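Local coordinates for probable branched-chain-amino-acid aminotransferase (Thermotoga maritima MSB8, PDB 3CSW), which probably catalyses the pyridoxal-phosphate-dependent transfer of an amino group from leucine, isoleucine or valine to 2-oxoglutarate in branched-chain amino acid metabolism, at residues 125-130 with 233-238; 134-139 with 168-173; 164-169 with 180-185; 190-195 with 207-212. All coordinates share one frame; numbering follows the deposited sequence. Where two conformers were deposited one is given.

Interaction 1 of 4, residues 125-130 with 233-238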
# COMPACT_ATOMS: atom_id res chain seq x y z
N VAL A 125 -13.08 -18.27 23.95
CA VAL A 125 -13.73 -16.98 23.70
C VAL A 125 -14.05 -16.84 22.21
O VAL A 125 -13.58 -17.64 21.38
CB VAL A 125 -12.83 -15.79 24.17
CG1 VAL A 125 -12.50 -15.90 25.67
CG2 VAL A 125 -11.54 -15.66 23.31
N GLU A 126 -14.92 -15.87 21.92
CA GLU A 126 -15.25 -15.42 20.55
C GLU A 126 -14.39 -14.22 20.19
O GLU A 126 -14.22 -13.31 21.00
CB GLU A 126 -16.72 -15.00 20.45
CG GLU A 126 -17.13 -14.20 19.17
CD GLU A 126 -17.34 -15.07 17.93
OE1 GLU A 126 -17.74 -16.23 18.09
OE2 GLU A 126 -17.15 -14.59 16.81
N VAL A 127 -13.84 -14.20 18.97
CA VAL A 127 -13.11 -13.05 18.44
C VAL A 127 -13.66 -12.78 17.03
O VAL A 127 -14.25 -13.67 16.38
CB VAL A 127 -11.56 -13.24 18.40
CG1 VAL A 127 -11.02 -13.54 19.76
CG2 VAL A 127 -11.16 -14.35 17.44
N LYS A 128 -13.48 -11.55 16.56
CA LYS A 128 -13.90 -11.19 15.21
C LYS A 128 -12.82 -10.40 14.51
O LYS A 128 -12.05 -9.69 15.17
CB LYS A 128 -15.20 -10.38 15.27
CG LYS A 128 -16.36 -11.18 15.73
CD LYS A 128 -17.61 -10.36 15.87
CE LYS A 128 -18.71 -11.21 16.48
NZ LYS A 128 -20.01 -10.53 16.32
N ILE A 129 -12.77 -10.49 13.18
CA ILE A 129 -11.88 -9.63 12.36
C ILE A 129 -12.32 -8.16 12.54
O ILE A 129 -13.49 -7.83 12.38
CB ILE A 129 -11.87 -10.04 10.83
CG1 ILE A 129 -11.45 -11.50 10.63
CG2 ILE A 129 -10.92 -9.15 10.01
CD1 ILE A 129 -10.08 -11.87 11.24
N SER A 130 -11.39 -7.29 12.89
CA SER A 130 -11.64 -5.85 13.03
C SER A 130 -11.82 -5.17 11.65
O SER A 130 -11.25 -5.62 10.64
CB SER A 130 -10.43 -5.23 13.73
OG SER A 130 -10.56 -3.85 13.92
N ASP A 233 -6.25 -25.59 12.94
CA ASP A 233 -6.78 -26.58 13.90
C ASP A 233 -7.12 -25.94 15.26
O ASP A 233 -8.10 -26.34 15.90
CB ASP A 233 -5.79 -27.74 14.12
CG ASP A 233 -5.45 -28.47 12.85
OD1 ASP A 233 -6.31 -28.50 11.96
OD2 ASP A 233 -4.32 -28.99 12.72
N GLU A 234 -6.31 -24.98 15.70
CA GLU A 234 -6.51 -24.28 16.96
C GLU A 234 -6.13 -22.82 16.79
O GLU A 234 -5.34 -22.49 15.94
CB GLU A 234 -5.64 -24.86 18.11
CG GLU A 234 -5.55 -26.37 18.18
CD GLU A 234 -4.71 -26.90 19.34
OE1 GLU A 234 -4.71 -26.28 20.41
OE2 GLU A 234 -4.08 -27.96 19.18
N MSE A 235 -6.69 -21.98 17.65
CA MSE A 235 -6.32 -20.57 17.75
C MSE A 235 -6.41 -20.12 19.21
O MSE A 235 -7.24 -20.62 19.98
CB MSE A 235 -7.23 -19.75 16.85
CG MSE A 235 -7.03 -18.23 16.89
SE MSE A 235 -8.22 -17.29 15.69
CE MSE A 235 -7.63 -15.58 16.02
N PHE A 236 -5.51 -19.22 19.62
CA PHE A 236 -5.55 -18.63 20.96
C PHE A 236 -4.89 -17.25 20.99
O PHE A 236 -4.16 -16.87 20.05
CB PHE A 236 -4.97 -19.57 22.05
CG PHE A 236 -3.46 -19.82 21.98
CD1 PHE A 236 -2.56 -18.93 22.57
CD2 PHE A 236 -2.94 -20.97 21.39
CE1 PHE A 236 -1.19 -19.16 22.53
CE2 PHE A 236 -1.57 -21.22 21.35
CZ PHE A 236 -0.69 -20.30 21.93
N LEU A 237 -5.19 -16.51 22.06
CA LEU A 237 -4.67 -15.18 22.30
C LEU A 237 -3.75 -15.19 23.51
O LEU A 237 -3.88 -16.04 24.40
CB LEU A 237 -5.80 -14.18 22.57
CG LEU A 237 -6.98 -14.14 21.61
CD1 LEU A 237 -8.07 -13.20 22.14
CD2 LEU A 237 -6.51 -13.78 20.18
N THR A 238 -2.84 -14.22 23.57
CA THR A 238 -1.99 -14.05 24.74
C THR A 238 -1.99 -12.57 25.17
O THR A 238 -1.82 -11.69 24.36
CB THR A 238 -0.52 -14.52 24.45
OG1 THR A 238 0.08 -13.70 23.43
CG2 THR A 238 -0.48 -15.97 23.99
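Val125 and Val127 meet Met235 and Leu237 in an apolar contact between the faces of two β-sheets, a case of orthogonal β-sheet packing in the buried core between the two sheets. The axes of strands 125-129 and 234-238 approach to 9.3 Å and run at 89° to each other, so the buried side chains meet at a crossing and not along a shared edge. Val127 sits at the centre and uses both of its branches. Its CG2 meets Met235 CE, 4.0 Å away, tip to tip; residue 235 is a selenomethionine whose CG stands opposite the backbone N (chi1 177°) and whose chain is extended beyond CG, which carries the methyl across to the other sheet. The second branch, Val127 CG1, lies 3.8 Å from Leu237 CD1, and here the two side chains slide past each other in opposite directions. More loosely, Val125 CG2 approaches the same Leu237 CD1 at 4.4 Å, so that one leucine methyl serves both valines. Strand 243-247 flanks the junction: Val245 touches Val125, and Val247 touches both Val127 and Leu237. Met235 also leans on Val182 of strand 181-186, while Phe236 points to the other side of its sheet, toward helix 203-214.

Interaction 2 of 4, residues 134-139 with 168-173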
# COMPACT_ATOMS: atom_id res chain seq x y z
N ARG A 134 -4.14 -2.37 11.16
CA ARG A 134 -3.00 -1.92 11.95
C ARG A 134 -2.22 -0.84 11.18
O ARG A 134 -1.98 -1.00 9.99
CB ARG A 134 -2.10 -3.11 12.26
CG ARG A 134 -1.05 -2.87 13.34
CD ARG A 134 -1.70 -2.97 14.70
NE ARG A 134 -0.73 -3.19 15.77
CZ ARG A 134 -0.36 -2.30 16.69
NH1 ARG A 134 -0.84 -1.08 16.72
NH2 ARG A 134 0.52 -2.67 17.62
N ILE A 135 -1.84 0.24 11.88
CA ILE A 135 -1.13 1.35 11.24
C ILE A 135 0.24 0.83 10.81
O ILE A 135 0.93 0.16 11.61
CB ILE A 135 -0.94 2.59 12.18
CG1 ILE A 135 -2.29 3.18 12.58
CG2 ILE A 135 -0.04 3.64 11.49
CD1 ILE A 135 -2.19 4.33 13.67
N PRO A 136 0.64 1.11 9.55
CA PRO A 136 1.91 0.60 9.06
C PRO A 136 3.09 1.41 9.60
O PRO A 136 2.91 2.56 10.00
CB PRO A 136 1.78 0.73 7.53
CG PRO A 136 0.92 1.92 7.35
CD PRO A 136 -0.07 1.88 8.51
N ASP A 137 4.27 0.81 9.58
CA ASP A 137 5.51 1.42 10.05
C ASP A 137 5.83 2.80 9.45
O ASP A 137 6.37 3.66 10.15
CB ASP A 137 6.70 0.44 9.82
CG ASP A 137 7.94 0.82 10.64
OD1 ASP A 137 7.85 0.97 11.89
OD2 ASP A 137 9.03 0.96 10.03
N LEU A 138 5.52 3.04 8.18
CA LEU A 138 5.77 4.37 7.57
C LEU A 138 4.96 5.51 8.20
O LEU A 138 5.32 6.68 8.06
CB LEU A 138 5.51 4.35 6.06
CG LEU A 138 6.61 3.79 5.15
CD1 LEU A 138 6.06 3.62 3.74
CD2 LEU A 138 7.87 4.65 5.16
N SER A 139 3.89 5.16 8.91
CA SER A 139 3.03 6.13 9.60
C SER A 139 3.26 6.22 11.12
O SER A 139 3.06 7.28 11.73
CB SER A 139 1.56 5.76 9.35
OG SER A 139 1.20 5.94 8.00
N LEU A 168 -5.81 -6.90 11.14
CA LEU A 168 -4.98 -7.31 10.04
C LEU A 168 -4.16 -6.10 9.63
O LEU A 168 -4.56 -4.95 9.87
CB LEU A 168 -5.83 -7.75 8.83
CG LEU A 168 -6.96 -8.76 9.09
CD1 LEU A 168 -7.63 -9.10 7.79
CD2 LEU A 168 -6.44 -9.97 9.81
N GLY A 169 -3.02 -6.35 9.01
CA GLY A 169 -2.21 -5.28 8.44
C GLY A 169 -2.78 -4.89 7.10
O GLY A 169 -3.71 -5.52 6.62
N LEU A 170 -2.19 -3.88 6.47
CA LEU A 170 -2.72 -3.37 5.22
C LEU A 170 -2.82 -4.40 4.12
O LEU A 170 -3.62 -4.23 3.23
CB LEU A 170 -1.91 -2.18 4.67
CG LEU A 170 -2.02 -0.81 5.34
CD1 LEU A 170 -1.23 0.21 4.48
CD2 LEU A 170 -3.48 -0.39 5.57
N ASN A 171 -1.96 -5.43 4.13
CA ASN A 171 -2.02 -6.45 3.09
C ASN A 171 -2.84 -7.69 3.47
O ASN A 171 -2.82 -8.69 2.74
CB ASN A 171 -0.61 -6.93 2.71
CG ASN A 171 0.27 -5.83 2.13
OD1 ASN A 171 1.28 -5.48 2.72
ND2 ASN A 171 -0.11 -5.30 0.97
N GLY A 172 -3.56 -7.67 4.58
CA GLY A 172 -4.33 -8.85 4.96
C GLY A 172 -3.57 -9.88 5.78
O GLY A 172 -4.11 -10.96 6.05
N GLN A 173 -2.34 -9.57 6.17
CA GLN A 173 -1.60 -10.40 7.12
C GLN A 173 -2.22 -10.22 8.50
O GLN A 173 -2.72 -9.15 8.82
CB GLN A 173 -0.09 -10.06 7.15
CG GLN A 173 0.35 -8.78 7.89
CD GLN A 173 0.26 -7.50 7.05
OE1 GLN A 173 -0.52 -7.41 6.11
NE2 GLN A 173 1.05 -6.51 7.41
O HOH W 1 -0.35 -2.37 8.33
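Leu168 opens the contact by offering its carbonyl O to Arg134 N, a 2.9 Å hydrogen bond with an N-H...O angle of 161°; the donor stands 26° off the carbonyl plane. At Gly169 the CA passes 4.4 Å from Arg134 CB, and a type I turn starts that runs to Gly172. Leu170 follows with two links to the other loop. Its N donates to a water at 3.0 Å, which in turn donates to Arg134 O at 2.7 Å, and its side chain crosses Pro136 obliquely, with CD1 at 4.0 Å from Pro136 CG. Asn171 N makes a weak bond to Gln173 OE1. Gly172, with positive phi, and Gln173, whose O accepts from Gly169 N at 2.8 Å, complete a type I turn with a G1 bulge, a familiar way of closing a tight β-hairpin. Arg134 itself turns its guanidinium away, NE pairing with Glu176, a cofactor ligand, and NH1 with Asp151. Across a subunit interface, Pro136 and Leu170 pack on Pro136 and Leu170 of the third subunit. The turn thus joins strands 164-168 and 174-177, and residues 134-139 lie against it on their way from strand 125-129 to helix 150-156.

Interaction 3 of 4, residues 164-169 with 180-185. With PLP (pyridoxal-5'-phosphate), chain E.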
# COMPACT_ATOMS: atom_id res chain seq x y z
N ASP A 164 -12.08 -10.01 21.93
CA ASP A 164 -11.14 -9.08 21.31
C ASP A 164 -11.41 -9.12 19.81
O ASP A 164 -12.05 -10.04 19.32
CB ASP A 164 -9.69 -9.47 21.65
CG ASP A 164 -8.68 -8.34 21.42
OD1 ASP A 164 -9.10 -7.23 21.04
OD2 ASP A 164 -7.46 -8.55 21.61
N VAL A 165 -10.96 -8.10 19.09
CA VAL A 165 -11.02 -8.04 17.63
C VAL A 165 -9.59 -8.23 17.06
O VAL A 165 -8.62 -7.82 17.68
CB VAL A 165 -11.66 -6.73 17.10
CG1 VAL A 165 -13.16 -6.68 17.46
CG2 VAL A 165 -10.92 -5.47 17.61
N ILE A 166 -9.49 -8.88 15.90
CA ILE A 166 -8.21 -9.15 15.25
C ILE A 166 -7.92 -8.09 14.16
O ILE A 166 -8.65 -7.97 13.18
CB ILE A 166 -8.21 -10.57 14.64
CG1 ILE A 166 -8.68 -11.62 15.69
CG2 ILE A 166 -6.88 -10.92 14.04
CD1 ILE A 166 -8.00 -11.59 17.05
N LEU A 167 -6.87 -7.30 14.39
CA LEU A 167 -6.38 -6.33 13.41
C LEU A 167 -5.45 -7.03 12.41
O LEU A 167 -4.49 -7.70 12.80
CB LEU A 167 -5.63 -5.16 14.07
CG LEU A 167 -6.39 -4.11 14.89
CD1 LEU A 167 -6.66 -4.64 16.29
CD2 LEU A 167 -5.68 -2.74 14.91
N LEU A 168 -5.81 -6.90 11.14
CA LEU A 168 -4.98 -7.31 10.04
C LEU A 168 -4.16 -6.10 9.63
O LEU A 168 -4.56 -4.95 9.87
CB LEU A 168 -5.83 -7.75 8.83
CG LEU A 168 -6.96 -8.76 9.09
CD1 LEU A 168 -7.63 -9.10 7.79
CD2 LEU A 168 -6.44 -9.97 9.81
N GLY A 169 -3.02 -6.35 9.01
CA GLY A 169 -2.21 -5.28 8.44
C GLY A 169 -2.78 -4.89 7.10
O GLY A 169 -3.71 -5.52 6.62
N SER A 180 -4.06 -8.05 22.63
CA SER A 180 -3.45 -9.37 22.74
C SER A 180 -2.67 -9.73 21.49
O SER A 180 -2.86 -9.12 20.48
CB SER A 180 -4.55 -10.43 22.94
OG SER A 180 -5.51 -10.42 21.87
N ASN A 181 -1.79 -10.73 21.58
CA ASN A 181 -1.19 -11.35 20.40
C ASN A 181 -1.94 -12.63 20.01
O ASN A 181 -2.67 -13.22 20.82
CB ASN A 181 0.29 -11.63 20.61
CG ASN A 181 1.13 -10.36 20.69
OD1 ASN A 181 1.61 -9.99 21.78
ND2 ASN A 181 1.34 -9.68 19.56
N VAL A 182 -1.78 -13.03 18.75
CA VAL A 182 -2.47 -14.18 18.14
C VAL A 182 -1.52 -15.33 17.80
O VAL A 182 -0.45 -15.13 17.24
CB VAL A 182 -3.20 -13.72 16.83
CG1 VAL A 182 -3.84 -14.92 16.02
CG2 VAL A 182 -4.24 -12.65 17.19
N PHE A 183 -1.96 -16.53 18.16
CA PHE A 183 -1.29 -17.75 17.78
C PHE A 183 -2.31 -18.68 17.12
O PHE A 183 -3.51 -18.64 17.43
CB PHE A 183 -0.74 -18.46 19.03
CG PHE A 183 0.46 -17.79 19.66
CD1 PHE A 183 0.31 -16.66 20.44
CD2 PHE A 183 1.73 -18.33 19.50
CE1 PHE A 183 1.40 -16.07 21.05
CE2 PHE A 183 2.83 -17.74 20.10
CZ PHE A 183 2.66 -16.60 20.89
N LEU A 184 -1.82 -19.50 16.19
CA LEU A 184 -2.63 -20.57 15.60
C LEU A 184 -1.84 -21.87 15.63
O LEU A 184 -0.62 -21.88 15.76
CB LEU A 184 -3.13 -20.23 14.18
CG LEU A 184 -2.13 -20.05 13.04
CD1 LEU A 184 -2.82 -20.31 11.74
CD2 LEU A 184 -1.51 -18.66 13.05
N VAL A 185 -2.56 -22.98 15.57
CA VAL A 185 -1.92 -24.30 15.54
C VAL A 185 -2.41 -24.98 14.29
O VAL A 185 -3.61 -24.97 14.03
CB VAL A 185 -2.24 -25.18 16.77
CG1 VAL A 185 -1.61 -26.57 16.61
CG2 VAL A 185 -1.77 -24.52 18.09
N1 PLP E . -1.04 -6.20 21.26
C2 PLP E . -1.49 -4.95 21.65
C2A PLP E . -1.99 -4.03 20.58
C3 PLP E . -1.48 -4.59 23.02
O3 PLP E . -2.00 -3.39 23.44
C4 PLP E . -0.99 -5.51 23.98
C4A PLP E . -1.02 -5.17 25.44
O4A PLP E . -2.06 -5.34 26.10
C5 PLP E . -0.54 -6.77 23.56
C6 PLP E . -0.56 -7.10 22.20
C5A PLP E . -0.23 -7.87 24.55
O4P PLP E . 1.09 -7.71 25.05
P PLP E . 1.55 -8.29 26.51
O1P PLP E . 2.93 -7.70 26.89
O2P PLP E . 1.65 -9.79 26.44
O3P PLP E . 0.46 -7.86 27.48
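Asp164 and Ser180 lie 7.8 Å apart between CA atoms and Ile166 and Val182 8.2 Å, spacings too wide for backbone pairing, as fits two strands, 164-168 and 181-185, of separate sheets facing each other across the core of this fold-type IV aminotransferase. The contact has one polar and one apolar half. In the polar half, Ser180 OG donates to Asp164 OD2 at 2.7 Å, and OD2 accepts through its anti lone pair, the one turned away from OD1. Two torsions make the meeting possible: the serine OG stands between its own backbone N and carbonyl carbon (chi1 58°), and the aspartate swings CG opposite its N (chi1 -162°). The buried carboxylate has further partners. Val165 N reaches OD1 at 2.8 Å from above the carboxylate plane, 43° out of it, Ser178 OG binds the same oxygen, and Phe179 N supplements Ser180 at OD2. Gripped at both oxygens, the group is held against rotation, and so many donors would probably favour its charged form. In the apolar half, Ile166 CD1 lies 3.9 Å from Val182 CG2, the two branched side chains passing at a slant.

The site matters because residues 180 and 181 belong to the pyridoxal-5'-phosphate pocket. Asp164 is thus placed as a second-shell residue and probably helps to fix Ser180, while the backbone of that serine lies against the cofactor ring, Ser180 C being 3.4 Å from PLP C6. Next to it the Asn181 amide, whose ND2 is bound by Leu200 O, brings OD1 to 3.6 Å from PLP C6.

Interaction 4 of 4, residues 190-195 with 207-212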
# COMPACT_ATOMS: atom_id res chain seq x y z
N LEU A 190 3.01 -24.69 16.17
CA LEU A 190 2.55 -23.44 16.74
C LEU A 190 3.08 -22.29 15.84
O LEU A 190 4.28 -22.17 15.62
CB LEU A 190 3.04 -23.28 18.20
CG LEU A 190 2.54 -22.01 18.92
CD1 LEU A 190 1.05 -22.05 19.08
CD2 LEU A 190 3.23 -21.82 20.26
N ILE A 191 2.16 -21.48 15.31
CA ILE A 191 2.46 -20.44 14.33
C ILE A 191 1.96 -19.09 14.86
O ILE A 191 0.87 -18.99 15.40
CB ILE A 191 1.79 -20.76 12.96
CG1 ILE A 191 2.28 -22.12 12.41
CG2 ILE A 191 2.03 -19.63 11.96
CD1 ILE A 191 1.32 -22.75 11.42
N THR A 192 2.81 -18.06 14.77
CA THR A 192 2.47 -16.72 15.24
C THR A 192 3.09 -15.66 14.31
O THR A 192 4.19 -15.86 13.77
CB THR A 192 2.90 -16.50 16.72
OG1 THR A 192 2.19 -15.39 17.28
CG2 THR A 192 4.39 -16.28 16.86
N PRO A 193 2.35 -14.54 14.09
CA PRO A 193 2.95 -13.45 13.32
C PRO A 193 4.34 -13.00 13.83
O PRO A 193 4.54 -12.80 15.03
CB PRO A 193 1.91 -12.33 13.45
CG PRO A 193 0.59 -13.08 13.54
CD PRO A 193 0.94 -14.27 14.42
N SER A 194 5.26 -12.87 12.88
CA SER A 194 6.59 -12.33 13.11
C SER A 194 6.49 -10.86 13.48
O SER A 194 5.51 -10.19 13.14
CB SER A 194 7.40 -12.49 11.84
OG SER A 194 6.68 -11.97 10.73
N LEU A 195 7.49 -10.35 14.20
CA LEU A 195 7.53 -8.93 14.56
C LEU A 195 7.53 -8.02 13.33
O LEU A 195 7.02 -6.90 13.39
CB LEU A 195 8.74 -8.61 15.46
CG LEU A 195 8.78 -9.38 16.78
CD1 LEU A 195 10.08 -9.03 17.52
CD2 LEU A 195 7.55 -9.14 17.68
N ASN A 207 7.03 -15.35 26.21
CA ASN A 207 7.03 -16.47 27.16
C ASN A 207 6.41 -17.74 26.62
O ASN A 207 6.91 -18.84 26.90
CB ASN A 207 6.34 -16.07 28.47
CG ASN A 207 7.27 -15.32 29.41
OD1 ASN A 207 8.26 -15.88 29.88
ND2 ASN A 207 6.92 -14.09 29.72
N VAL A 208 5.33 -17.59 25.84
CA VAL A 208 4.65 -18.73 25.23
C VAL A 208 5.54 -19.39 24.17
O VAL A 208 5.57 -20.60 24.09
CB VAL A 208 3.27 -18.33 24.66
CG1 VAL A 208 2.66 -19.45 23.79
CG2 VAL A 208 2.32 -17.95 25.83
N ILE A 209 6.28 -18.59 23.40
CA ILE A 209 7.23 -19.12 22.40
C ILE A 209 8.31 -19.96 23.08
O ILE A 209 8.63 -21.10 22.65
CB ILE A 209 7.85 -17.98 21.52
CG1 ILE A 209 6.77 -17.39 20.60
CG2 ILE A 209 9.03 -18.49 20.65
CD1 ILE A 209 7.15 -16.10 19.91
N LYS A 210 8.85 -19.44 24.19
CA LYS A 210 9.84 -20.17 24.99
C LYS A 210 9.26 -21.42 25.62
O LYS A 210 9.93 -22.45 25.70
CB LYS A 210 10.44 -19.26 26.06
CG LYS A 210 11.21 -18.11 25.46
CD LYS A 210 11.97 -17.32 26.50
CE LYS A 210 12.35 -15.94 25.94
NZ LYS A 210 13.66 -15.44 26.44
N LEU A 211 8.03 -21.33 26.12
CA LEU A 211 7.36 -22.50 26.69
C LEU A 211 7.13 -23.55 25.61
O LEU A 211 7.35 -24.74 25.85
CB LEU A 211 6.01 -22.11 27.31
CG LEU A 211 5.11 -23.23 27.82
CD1 LEU A 211 5.76 -24.01 28.94
CD2 LEU A 211 3.79 -22.65 28.27
N ALA A 212 6.68 -23.14 24.44
CA ALA A 212 6.44 -24.11 23.35
C ALA A 212 7.73 -24.87 23.04
O ALA A 212 7.72 -26.10 22.94
CB ALA A 212 5.87 -23.43 22.11
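Leu190, Thr192, Val208, Ile209 and Ala212 form the whole interface, and none of them carries a flat group; the aromatic rings belong to its surroundings, where Phe183 touches Leu190, Thr192, Val208 and Ile209 and is itself stacked with Phe236, whose CE2 and CZ reach Leu190 and Val208. What remains between the segments is aliphatic packing of a helix on a sheet, within the β-α-β unit made of strand 189-193, helix 203-214 and strand 219-222. The axes of strand 190-193 and helix 207-212 are 10.5 Å apart and run nearly antiparallel, at 157°, as expected when a helix carries the chain back between two parallel strands.

Leu190 makes two of the three side-chain contacts. With CG anti to its backbone N (chi1 -177°), it sends CD2 toward the helix, to within 3.6 Å of Ala212 CB and 4.3 Å of Val208 CG1. These two residues are one helical turn apart, joined by the bond from Ala212 N to Val208 O, so the leucine methyl bears on successive turns. Two residues along the strand, Thr192 crosses Ile209 at about a right angle, with Thr192 CG2 at 4.1 Å from Ile209 CD1.

Helix 262-276 also packs on this helix, Phe271 against Val208 and Phe274 against Lys210 and Leu211. Pro193 O is bonded by Arg205 NH2 near the helix start. Thr192 turns its methyl to the helix and its OG1 to Val182 O of the neighbouring strand; with that polar atom satisfied within the sheet, the two segments' side chains meet by van der Waals contact.

Overall arrangement
Followed from the N terminus, the first contact opens at strand 125-129, which begins interaction 1, and that long loop closes only at 233-238; the other three contacts fall within it. Interaction 2 starts in the loop at 134-139 and closes at 168-173, and interaction 3 begins on the strand that leads there, sharing Leu168 and Gly169, so these two interlock. Interaction 4 follows in series. Interactions 1 and 3 join the same two sheets, their centres about 6 Å apart: Lys128 and Ser130 pair with Ile166 in one sheet. Interaction 4 adds helix 203-214 to the second sheet, and interaction 2 connects the first sheet's hairpin to the subunit interfaces.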